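Local coordinates for thioredoxin reductase (Streptomyces clavuligerus, PDB 4NTD), which catalyses, as the flavoenzyme HlmI, the formation of disulfide bonds in sulfur-containing natural products, probably including holomycin, at residues A[47-52]-A[317-322]; A[41-46]-A[92-97]; A[279-284]-A[292-297]. All coordinates share one frame; numbering follows the deposited sequence.

Contact 1 of 3, residues A[47-52]-A[317-322]; sequences LVLARA and FALNHQ. With GSH (glutathione), chain B.
Helices 40-51 and 305-338 of the FAD-binding domain meet along a thin apolar seam in which the end of the Leu-49 side chain meets Leu-319. The two side chains cross at about a right angle, and their CD2 methyls touch at 3.9 Å (Leu-49 CD2 to Leu-319 CD2). Leu-319 gets there with CG anti to its own N (chi1 -170°), while Leu-49 keeps CG anti to its carbonyl carbon. A turn further on, where helix 40-51 ends, the methyl of Ala-52 lies beside the amide of Asn-320, Ala-52 CB 3.9 Å from Asn-320 OD1. That buried amide is satisfied at both atoms, OD1 by Arg-54 and ND2 by the hydroxyl of Tyr-164 of the second subunit. Helix 40-51 is the first helix of the Rossmann-type fold, and the long C-terminal helix 305-338 runs along the dimer interface, where His-321 reaches a glutathione. His-321 NE2 gives its N-H to the gamma-glutamyl carbonyl oxygen OE1 of glutathione (2.9 Å, 147°). With an alanine here, that carbonyl would lose the imidazole donor and the gamma-glutamyl arm would probably be freer to turn. Arg-65 of the second subunit holds the same glutathione, so its pocket is built from both chains.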
loop_
_atom_site.group_PDB
_atom_site.type_symbol
_atom_site.label_atom_id
_atom_site.label_comp_id
_atom_site.label_asym_id
_atom_site.label_seq_id
_atom_site.Cartn_x
_atom_site.Cartn_y
_atom_site.Cartn_z
ATOM N N LEU A 47 -5.417 1.204 12.900
ATOM C CA LEU A 47 -6.767 1.605 12.504
ATOM C C LEU A 47 -7.628 0.387 12.166
ATOM O O LEU A 47 -8.741 0.242 12.679
ATOM C CB LEU A 47 -6.710 2.568 11.311
ATOM C CG LEU A 47 -8.037 3.039 10.706
ATOM C CD1 LEU A 47 -8.944 3.647 11.764
ATOM C CD2 LEU A 47 -7.783 4.034 9.584
ATOM N N VAL A 48 -7.103 -0.492 11.319
ATOM C CA VAL A 48 -7.835 -1.690 10.901
ATOM C C VAL A 48 -8.002 -2.663 12.079
ATOM O O VAL A 48 -9.077 -3.237 12.266
ATOM C CB VAL A 48 -7.152 -2.368 9.690
ATOM C CG1 VAL A 48 -7.812 -3.700 9.353
ATOM C CG2 VAL A 48 -7.189 -1.438 8.481
ATOM N N LEU A 49 -6.952 -2.825 12.882
ATOM C CA LEU A 49 -7.003 -3.729 14.036
ATOM C C LEU A 49 -7.991 -3.274 15.113
ATOM O O LEU A 49 -8.714 -4.098 15.676
ATOM C CB LEU A 49 -5.610 -3.913 14.647
ATOM C CG LEU A 49 -4.625 -4.710 13.788
ATOM C CD1 LEU A 49 -3.201 -4.513 14.285
ATOM C CD2 LEU A 49 -4.992 -6.188 13.762
ATOM N N ALA A 50 -8.026 -1.972 15.395
ATOM C CA ALA A 50 -8.973 -1.421 16.371
ATOM C C ALA A 50 -10.415 -1.541 15.872
ATOM O O ALA A 50 -11.321 -1.845 16.649
ATOM C CB ALA A 50 -8.635 0.029 16.688
ATOM N N ARG A 51 -10.618 -1.315 14.575
ATOM C CA ARG A 51 -11.929 -1.524 13.952
ATOM C C ARG A 51 -12.354 -2.999 13.997
ATOM O O ARG A 51 -13.548 -3.303 13.986
ATOM C CB ARG A 51 -11.933 -1.006 12.510
ATOM C CG ARG A 51 -12.014 0.515 12.398
ATOM C CD ARG A 51 -12.001 0.978 10.947
ATOM N NE ARG A 51 -12.936 0.189 10.155
ATOM C CZ ARG A 51 -14.259 0.341 10.153
ATOM N NH1 ARG A 51 -14.842 1.301 10.866
ATOM N NH2 ARG A 51 -15.007 -0.466 9.410
ATOM N N ALA A 52 -11.372 -3.902 14.056
ATOM C CA ALA A 52 -11.618 -5.337 14.240
ATOM C C ALA A 52 -11.793 -5.736 15.716
ATOM O O ALA A 52 -11.791 -6.926 16.044
ATOM C CB ALA A 52 -10.499 -6.145 13.599
ATOM N N PHE A 317 -4.912 -7.013 8.189
ATOM C CA PHE A 317 -5.778 -8.014 7.553
ATOM C C PHE A 317 -5.272 -9.423 7.888
ATOM O O PHE A 317 -6.014 -10.249 8.426
ATOM C CB PHE A 317 -5.772 -7.775 6.033
ATOM C CG PHE A 317 -6.842 -8.511 5.264
ATOM C CD1 PHE A 317 -7.836 -7.804 4.600
ATOM C CD2 PHE A 317 -6.826 -9.897 5.151
ATOM C CE1 PHE A 317 -8.808 -8.463 3.869
ATOM C CE2 PHE A 317 -7.802 -10.560 4.425
ATOM C CZ PHE A 317 -8.790 -9.841 3.779
ATOM N N ALA A 318 -4.000 -9.678 7.591
ATOM C CA ALA A 318 -3.393 -10.991 7.816
ATOM C C ALA A 318 -3.295 -11.341 9.303
ATOM O O ALA A 318 -3.567 -12.476 9.704
ATOM C CB ALA A 318 -2.018 -11.051 7.168
ATOM N N LEU A 319 -2.915 -10.361 10.115
ATOM C CA LEU A 319 -2.731 -10.574 11.547
ATOM C C LEU A 319 -4.053 -10.949 12.222
ATOM O O LEU A 319 -4.111 -11.916 12.985
ATOM C CB LEU A 319 -2.109 -9.327 12.191
ATOM C CG LEU A 319 -1.620 -9.409 13.641
ATOM C CD1 LEU A 319 -0.590 -8.319 13.904
ATOM C CD2 LEU A 319 -2.766 -9.309 14.640
ATOM N N ASN A 320 -5.114 -10.198 11.936
ATOM C CA ASN A 320 -6.420 -10.507 12.513
ATOM C C ASN A 320 -6.923 -11.876 12.068
ATOM O O ASN A 320 -7.460 -12.632 12.875
ATOM C CB ASN A 320 -7.462 -9.450 12.161
ATOM C CG ASN A 320 -8.817 -9.758 12.772
ATOM O OD1 ASN A 320 -8.979 -9.717 13.992
ATOM N ND2 ASN A 320 -9.787 -10.097 11.934
ATOM N N HIS A 321 -6.749 -12.186 10.787
ATOM C CA HIS A 321 -7.140 -13.492 10.252
ATOM C C HIS A 321 -6.493 -14.634 11.017
ATOM O O HIS A 321 -7.156 -15.613 11.363
ATOM C CB HIS A 321 -6.780 -13.603 8.771
ATOM C CG HIS A 321 -7.927 -13.324 7.863
ATOM N ND1 HIS A 321 -8.412 -14.257 6.975
ATOM C CD2 HIS A 321 -8.716 -12.232 7.736
ATOM C CE1 HIS A 321 -9.438 -13.743 6.325
ATOM N NE2 HIS A 321 -9.642 -12.513 6.765
ATOM N N GLN A 322 -5.200 -14.505 11.284
ATOM C CA GLN A 322 -4.480 -15.570 11.960
ATOM C C GLN A 322 -4.799 -15.610 13.461
ATOM O O GLN A 322 -4.780 -16.685 14.062
ATOM C CB GLN A 322 -2.978 -15.467 11.687
ATOM C CG GLN A 322 -2.243 -16.782 11.901
ATOM C CD GLN A 322 -1.914 -17.037 13.359
ATOM O OE1 GLN A 322 -1.733 -16.100 14.135
ATOM N NE2 GLN A 322 -1.853 -18.307 13.742
HETATM N N1 GSH B . -9.624 -12.914 1.896
HETATM C CA1 GSH B . -9.989 -13.582 3.146
HETATM C C1 GSH B . -9.332 -14.976 3.142
HETATM O O11 GSH B . -9.944 -15.878 2.519
HETATM O O12 GSH B . -8.245 -15.116 3.757
HETATM C CB1 GSH B . -11.477 -13.819 3.243
HETATM C CG1 GSH B . -12.095 -13.158 4.475
HETATM C CD1 GSH B . -12.050 -11.643 4.294
HETATM O OE1 GSH B . -11.214 -10.951 4.872
HETATM N N2 GSH B . -13.062 -11.166 3.564
HETATM C CA2 GSH B . -13.214 -9.745 3.237
HETATM C C2 GSH B . -12.376 -9.478 2.058
HETATM O O2 GSH B . -11.882 -10.354 1.346
HETATM C CB2 GSH B . -12.437 -8.803 4.159
HETATM S SG2 GSH B . -13.249 -7.351 4.939
HETATM N N3 GSH B . -12.135 -8.182 2.015
HETATM C CA3 GSH B . -11.188 -7.663 1.124
HETATM C C3 GSH B . -11.712 -6.675 0.047
HETATM O O31 GSH B . -12.966 -6.146 0.157
HETATM O O32 GSH B . -10.932 -6.301 -0.924
#

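Contact 2 of 3, residues A[41-46]-A[92-97]; sequences GGLNAA and AEVSGY
Within segments 41-46 and 92-97, on helices 40-51 and 83-96, the backbones come nearest at Ala-46 and Val-94, CA to CA 6.5 Å. Both backbones are regular here: Ala-46 N bonds to Gly-42 O at 2.9 Å, and Gly-96 N to Ala-92 O at 3.0 Å. Val-94 carries the contact from its side, spreading its two methyls over successive turns of helix 40-51. With CG1 anti to the backbone N (chi1 169°), that branch meets the methyl of Ala-46, Val-94 CG1 to Ala-46 CB 3.9 Å. The other branch, CG2, presses on the main chain one turn earlier, 3.5 Å from Leu-43 O, and lies more loosely beside the Leu-43 side chain (Val-94 CG2 to Leu-43 CD2 4.3 Å). Helix 40-51 is the crossover helix of the beta-alpha-beta unit formed with strands 31-36 and 56-60, and the turn from strand 31-36 into this helix fits the Rossmann GxGxxG pattern (Gly-37, Gly-39, Gly-42); Gly-41 N bonds to FAD O2P. Strand 56-60 lies beneath both helices, Leu-58 touching Ala-46 as well as Val-94. The small side chain of Ala-46 thus fits between the strand and the neighbouring helix. Other faces turn to the dimer partner: Asn-44 bonds to the main chain at Gly-74 and Leu-76 of the second subunit, and Glu-93 to Ser-77 N and Asp-79 N of that subunit.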
loop_
_atom_site.group_PDB
_atom_site.type_symbol
_atom_site.label_atom_id
_atom_site.label_comp_id
_atom_site.label_asym_id
_atom_site.label_seq_id
_atom_site.Cartn_x
_atom_site.Cartn_y
_atom_site.Cartn_z
ATOM N N GLY A 41 2.541 3.684 8.477
ATOM C CA GLY A 41 2.530 2.223 8.543
ATOM C C GLY A 41 1.863 1.699 9.802
ATOM O O GLY A 41 0.893 0.942 9.736
ATOM N N GLY A 42 2.377 2.110 10.955
ATOM C CA GLY A 42 1.817 1.688 12.230
ATOM C C GLY A 42 0.399 2.185 12.447
ATOM O O GLY A 42 -0.444 1.457 12.969
ATOM N N LEU A 43 0.127 3.423 12.044
ATOM C CA LEU A 43 -1.207 3.996 12.233
ATOM C C LEU A 43 -2.278 3.259 11.435
ATOM O O LEU A 43 -3.353 2.978 11.967
ATOM C CB LEU A 43 -1.236 5.488 11.892
ATOM C CG LEU A 43 -0.613 6.433 12.926
ATOM C CD1 LEU A 43 -0.538 7.841 12.358
ATOM C CD2 LEU A 43 -1.387 6.421 14.238
ATOM N N ASN A 44 -2.005 2.941 10.172
ATOM C CA ASN A 44 -3.021 2.250 9.372
ATOM C C ASN A 44 -3.201 0.797 9.829
ATOM O O ASN A 44 -4.305 0.256 9.744
ATOM C CB ASN A 44 -2.750 2.353 7.864
ATOM C CG ASN A 44 -4.033 2.476 7.044
ATOM O OD1 ASN A 44 -4.126 3.303 6.135
ATOM N ND2 ASN A 44 -5.032 1.661 7.371
ATOM N N ALA A 45 -2.135 0.173 10.331
ATOM C CA ALA A 45 -2.260 -1.150 10.947
ATOM C C ALA A 45 -3.183 -1.082 12.167
ATOM O O ALA A 45 -4.113 -1.879 12.297
ATOM C CB ALA A 45 -0.894 -1.700 11.338
ATOM N N ALA A 46 -2.930 -0.116 13.047
ATOM C CA ALA A 46 -3.738 0.068 14.256
ATOM C C ALA A 46 -5.198 0.405 13.943
ATOM O O ALA A 46 -6.104 -0.053 14.641
ATOM C CB ALA A 46 -3.130 1.147 15.142
ATOM N N ALA A 92 -6.152 10.619 15.840
ATOM C CA ALA A 92 -7.527 10.872 16.288
ATOM C C ALA A 92 -8.476 9.757 15.846
ATOM O O ALA A 92 -9.319 9.315 16.626
ATOM C CB ALA A 92 -8.019 12.220 15.781
ATOM N N GLU A 93 -8.328 9.294 14.604
ATOM C CA GLU A 93 -9.121 8.166 14.101
ATOM C C GLU A 93 -8.876 6.924 14.950
ATOM O O GLU A 93 -9.815 6.292 15.433
ATOM C CB GLU A 93 -8.771 7.855 12.640
ATOM C CG GLU A 93 -9.233 8.906 11.642
ATOM C CD GLU A 93 -8.728 8.664 10.228
ATOM O OE1 GLU A 93 -7.718 7.944 10.045
ATOM O OE2 GLU A 93 -9.339 9.209 9.286
ATOM N N VAL A 94 -7.603 6.597 15.142
ATOM C CA VAL A 94 -7.201 5.386 15.854
ATOM C C VAL A 94 -7.639 5.413 17.327
ATOM O O VAL A 94 -8.177 4.425 17.833
ATOM C CB VAL A 94 -5.676 5.158 15.717
ATOM C CG1 VAL A 94 -5.182 4.077 16.664
ATOM C CG2 VAL A 94 -5.331 4.783 14.282
ATOM N N SER A 95 -7.424 6.538 18.005
ATOM C CA SER A 95 -7.822 6.668 19.410
ATOM C C SER A 95 -9.350 6.655 19.573
ATOM O O SER A 95 -9.864 6.179 20.586
ATOM C CB SER A 95 -7.214 7.926 20.039
ATOM O OG SER A 95 -7.749 9.101 19.464
ATOM N N GLY A 96 -10.067 7.155 18.567
ATOM C CA GLY A 96 -11.532 7.120 18.557
ATOM C C GLY A 96 -12.112 5.715 18.621
ATOM O O GLY A 96 -13.209 5.515 19.150
ATOM N N TYR A 97 -11.376 4.743 18.083
ATOM C CA TYR A 97 -11.781 3.335 18.139
ATOM C C TYR A 97 -11.323 2.622 19.417
ATOM O O TYR A 97 -11.613 1.441 19.601
ATOM C CB TYR A 97 -11.277 2.582 16.902
ATOM C CG TYR A 97 -12.017 2.951 15.636
ATOM C CD1 TYR A 97 -13.334 2.549 15.441
ATOM C CD2 TYR A 97 -11.407 3.699 14.634
ATOM C CE1 TYR A 97 -14.023 2.884 14.290
ATOM C CE2 TYR A 97 -12.089 4.037 13.477
ATOM C CZ TYR A 97 -13.398 3.623 13.310
ATOM O OH TYR A 97 -14.093 3.945 12.167
#

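Contact 3 of 3, residues A[279-284]-A[292-297]; sequences IATDRS and VWAVGN. With FAD (flavin-adenine dinucleotide), chain C; PO4 (phosphate ion), chain F.
Asp-282 OD1 is gripped twice by Ser-284, the residue that also receives the indole of Trp-293. Ser-284 N reaches OD1 from above the carboxylate plane at 2.9 Å, closing an Asx turn, whereas Ser-284 OG donates to OD1 on its syn side, also at 2.9 Å. Leu-286 N is a further donor to this oxygen. The serine hydroxyl is in turn an acceptor: Trp-293 NE1 points its N-H at Ser-284 OG (3.1 Å, 155°), which sits at the indole edge, 15° from the ring plane. Lying between the backbone N and the carbonyl carbon (chi1 80°), OG can serve both neighbours. The chain of bonds ties the loop after helix 264-269 to strand 292-294, an outermost strand, within this chain, of the parallel sheet of the FAD domain. Beyond that strand, Asn-297 N bonds to the FAD phosphate oxygen O1P (2.9 Å), and Gly-296, with positive phi, leaves that oxygen room a side chain would fill. In the loop itself, Arg-283 NE holds O2 of a phosphate ion, probably from the crystallisation liquor, at 3.0 Å and its NH2 reaches O1; Arg-283 of the second subunit shares this ion. Since the hydroxyl spends its proton on a carboxylate, the nearby negative charge would probably polarise Ser-284 OG and make it a stronger acceptor for the indole N-H.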
loop_
_atom_site.group_PDB
_atom_site.type_symbol
_atom_site.label_atom_id
_atom_site.label_comp_id
_atom_site.label_asym_id
_atom_site.label_seq_id
_atom_site.Cartn_x
_atom_site.Cartn_y
_atom_site.Cartn_z
ATOM N N ILE A 279 15.210 -7.302 6.538
ATOM C CA ILE A 279 14.399 -8.337 7.182
ATOM C C ILE A 279 13.376 -8.865 6.177
ATOM O O ILE A 279 12.665 -8.089 5.538
ATOM C CB ILE A 279 13.673 -7.812 8.446
ATOM C CG1 ILE A 279 14.680 -7.438 9.548
ATOM C CG2 ILE A 279 12.671 -8.838 8.972
ATOM C CD1 ILE A 279 15.485 -8.596 10.103
ATOM N N ALA A 280 13.318 -10.186 6.039
ATOM C CA ALA A 280 12.450 -10.827 5.058
ATOM C C ALA A 280 11.008 -10.874 5.552
ATOM O O ALA A 280 10.753 -11.138 6.727
ATOM C CB ALA A 280 12.947 -12.232 4.754
ATOM N N THR A 281 10.070 -10.607 4.648
ATOM C CA THR A 281 8.648 -10.722 4.955
ATOM C C THR A 281 7.907 -11.377 3.804
ATOM O O THR A 281 8.386 -11.375 2.669
ATOM C CB THR A 281 7.994 -9.346 5.197
ATOM O OG1 THR A 281 8.103 -8.541 4.016
ATOM C CG2 THR A 281 8.646 -8.624 6.364
ATOM N N ASP A 282 6.733 -11.929 4.098
ATOM C CA ASP A 282 5.799 -12.290 3.037
ATOM C C ASP A 282 5.078 -11.014 2.598
ATOM O O ASP A 282 5.393 -9.922 3.083
ATOM C CB ASP A 282 4.852 -13.435 3.456
ATOM C CG ASP A 282 3.757 -13.011 4.429
ATOM O OD1 ASP A 282 3.571 -11.806 4.701
ATOM O OD2 ASP A 282 3.060 -13.923 4.922
ATOM N N ARG A 283 4.121 -11.132 1.683
ATOM C CA ARG A 283 3.516 -9.939 1.092
ATOM C C ARG A 283 2.538 -9.199 2.013
ATOM O O ARG A 283 2.086 -8.110 1.669
ATOM C CB ARG A 283 2.875 -10.270 -0.258
ATOM C CG ARG A 283 3.913 -10.680 -1.290
ATOM C CD ARG A 283 3.422 -10.534 -2.718
ATOM N NE ARG A 283 4.456 -10.946 -3.667
ATOM C CZ ARG A 283 4.405 -10.747 -4.982
ATOM N NH1 ARG A 283 3.367 -10.131 -5.542
ATOM N NH2 ARG A 283 5.406 -11.167 -5.748
ATOM N N SER A 284 2.228 -9.773 3.177
ATOM C CA SER A 284 1.447 -9.069 4.199
ATOM C C SER A 284 2.338 -8.426 5.263
ATOM O O SER A 284 1.844 -7.691 6.113
ATOM C CB SER A 284 0.458 -10.019 4.879
ATOM O OG SER A 284 1.099 -10.810 5.865
ATOM N N VAL A 292 4.964 -11.941 14.496
ATOM C CA VAL A 292 5.695 -10.682 14.324
ATOM C C VAL A 292 5.595 -10.186 12.880
ATOM O O VAL A 292 6.110 -10.821 11.958
ATOM C CB VAL A 292 7.181 -10.840 14.715
ATOM C CG1 VAL A 292 7.939 -9.532 14.508
ATOM C CG2 VAL A 292 7.301 -11.306 16.159
ATOM N N TRP A 293 4.922 -9.049 12.704
ATOM C CA TRP A 293 4.801 -8.385 11.407
ATOM C C TRP A 293 5.726 -7.170 11.353
ATOM O O TRP A 293 6.056 -6.588 12.388
ATOM C CB TRP A 293 3.352 -7.940 11.159
ATOM C CG TRP A 293 2.496 -8.959 10.453
ATOM C CD1 TRP A 293 2.159 -8.963 9.132
ATOM C CD2 TRP A 293 1.866 -10.113 11.029
ATOM N NE1 TRP A 293 1.362 -10.045 8.846
ATOM C CE2 TRP A 293 1.167 -10.768 9.992
ATOM C CE3 TRP A 293 1.823 -10.655 12.320
ATOM C CZ2 TRP A 293 0.436 -11.938 10.203
ATOM C CZ3 TRP A 293 1.097 -11.822 12.529
ATOM C CH2 TRP A 293 0.415 -12.449 11.475
ATOM N N ALA A 294 6.136 -6.796 10.142
ATOM C CA ALA A 294 6.946 -5.597 9.921
ATOM C C ALA A 294 6.449 -4.866 8.677
ATOM O O ALA A 294 6.237 -5.494 7.640
ATOM C CB ALA A 294 8.411 -5.967 9.768
ATOM N N VAL A 295 6.259 -3.550 8.784
ATOM C CA VAL A 295 5.721 -2.747 7.680
ATOM C C VAL A 295 6.422 -1.399 7.539
ATOM O O VAL A 295 6.924 -0.843 8.515
ATOM C CB VAL A 295 4.202 -2.488 7.832
ATOM C CG1 VAL A 295 3.434 -3.798 7.927
ATOM C CG2 VAL A 295 3.907 -1.609 9.039
ATOM N N GLY A 296 6.415 -0.874 6.317
ATOM C CA GLY A 296 6.992 0.430 6.006
ATOM C C GLY A 296 8.485 0.425 5.728
ATOM O O GLY A 296 9.051 -0.583 5.296
ATOM N N ASN A 297 9.117 1.571 5.984
ATOM C CA ASN A 297 10.543 1.769 5.705
ATOM C C ASN A 297 11.485 0.823 6.458
ATOM O O ASN A 297 12.629 0.653 6.040
ATOM C CB ASN A 297 10.968 3.218 6.014
ATOM C CG ASN A 297 10.802 4.182 4.840
ATOM O OD1 ASN A 297 10.827 5.395 5.047
ATOM N ND2 ASN A 297 10.670 3.669 3.615
HETATM P PA FAD C . 7.974 6.708 9.749
HETATM O O1A FAD C . 6.952 7.625 9.132
HETATM O O2A FAD C . 9.410 7.157 9.785
HETATM O O5B FAD C . 7.510 6.392 11.251
HETATM C C5B FAD C . 8.284 5.536 12.080
HETATM C C4B FAD C . 7.967 5.869 13.527
HETATM O O4B FAD C . 8.532 4.874 14.377
HETATM C C3B FAD C . 8.555 7.209 13.962
HETATM O O3B FAD C . 7.522 8.085 14.433
HETATM C C2B FAD C . 9.543 6.860 15.063
HETATM O O2B FAD C . 9.559 7.833 16.112
HETATM C C1B FAD C . 9.031 5.516 15.551
HETATM N N9A FAD C . 10.020 4.625 16.197
HETATM C C8A FAD C . 11.185 4.199 15.679
HETATM N N7A FAD C . 11.815 3.368 16.545
HETATM C C5A FAD C . 11.038 3.252 17.635
HETATM C C6A FAD C . 11.102 2.529 18.922
HETATM N N6A FAD C . 12.167 1.751 19.215
HETATM N N1A FAD C . 10.070 2.680 19.787
HETATM C C2A FAD C . 9.003 3.459 19.506
HETATM N N3A FAD C . 8.883 4.140 18.349
HETATM C C4A FAD C . 9.848 4.076 17.397
HETATM N N1 FAD C . 7.041 10.271 1.270
HETATM C C2 FAD C . 5.942 10.667 0.588
HETATM O O2 FAD C . 5.099 9.799 0.284
HETATM N N3 FAD C . 5.733 11.948 0.232
HETATM C C4 FAD C . 6.604 12.925 0.539
HETATM O O4 FAD C . 6.386 14.103 0.191
HETATM C C4X FAD C . 7.830 12.578 1.296
HETATM N N5 FAD C . 8.767 13.494 1.649
HETATM C C5X FAD C . 9.881 13.115 2.331
HETATM C C6 FAD C . 10.825 14.075 2.682
HETATM C C7 FAD C . 11.976 13.725 3.382
HETATM C C7M FAD C . 12.987 14.783 3.751
HETATM C C8 FAD C . 12.202 12.308 3.764
HETATM C C8M FAD C . 13.445 11.905 4.514
HETATM C C9 FAD C . 11.264 11.342 3.417
HETATM C C9A FAD C . 10.107 11.688 2.712
HETATM N N10 FAD C . 9.133 10.722 2.349
HETATM C C10 FAD C . 7.994 11.151 1.646
HETATM C "C1'" FAD C . 9.248 9.297 2.684
HETATM C "C2'" FAD C . 8.571 9.050 4.033
HETATM O "O2'" FAD C . 9.399 9.579 5.078
HETATM C "C3'" FAD C . 8.328 7.563 4.285
HETATM O "O3'" FAD C . 7.564 7.018 3.203
HETATM C "C4'" FAD C . 7.577 7.288 5.588
HETATM O "O4'" FAD C . 8.156 8.005 6.684
HETATM C "C5'" FAD C . 7.591 5.805 5.939
HETATM O "O5'" FAD C . 6.586 5.557 6.920
HETATM P P FAD C . 6.833 4.536 8.133
HETATM O O1P FAD C . 7.516 3.305 7.605
HETATM O O2P FAD C . 5.533 4.426 8.890
HETATM O O3P FAD C . 7.964 5.248 9.052
HETATM P P PO4 F . 8.580 -12.298 -4.001
HETATM O O1 PO4 F . 8.296 -12.528 -5.466
HETATM O O2 PO4 F . 7.158 -12.091 -3.150
HETATM O O3 PO4 F . 9.242 -13.518 -3.408
HETATM O O4 PO4 F . 9.500 -11.107 -3.870
#

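Contacts 1 and 2 share helix 40-51 and lie with centres about 11 Å apart; Tyr-97 of contact 2 bridges them, its ring on Leu-47 and Tyr-97 OH 3.0 Å from Arg-51 NH1, a probable hydrogen bond. Contact 3 sits about 15 Å from contact 1 and 18 Å from contact 2, centre to centre, and joins contact 1 where Trp-293 and Ser-284 pack against Leu-319 and Ala-318. In sequence, contact 3 is nested in the span closed by contact 1, while contacts 1 and 2 interlock. All three belong to the FAD domain and touch the second subunit. Contacts 2 and 3 approach the FAD diphosphate from two places in the chain; contact 1 borders the shared glutathione site.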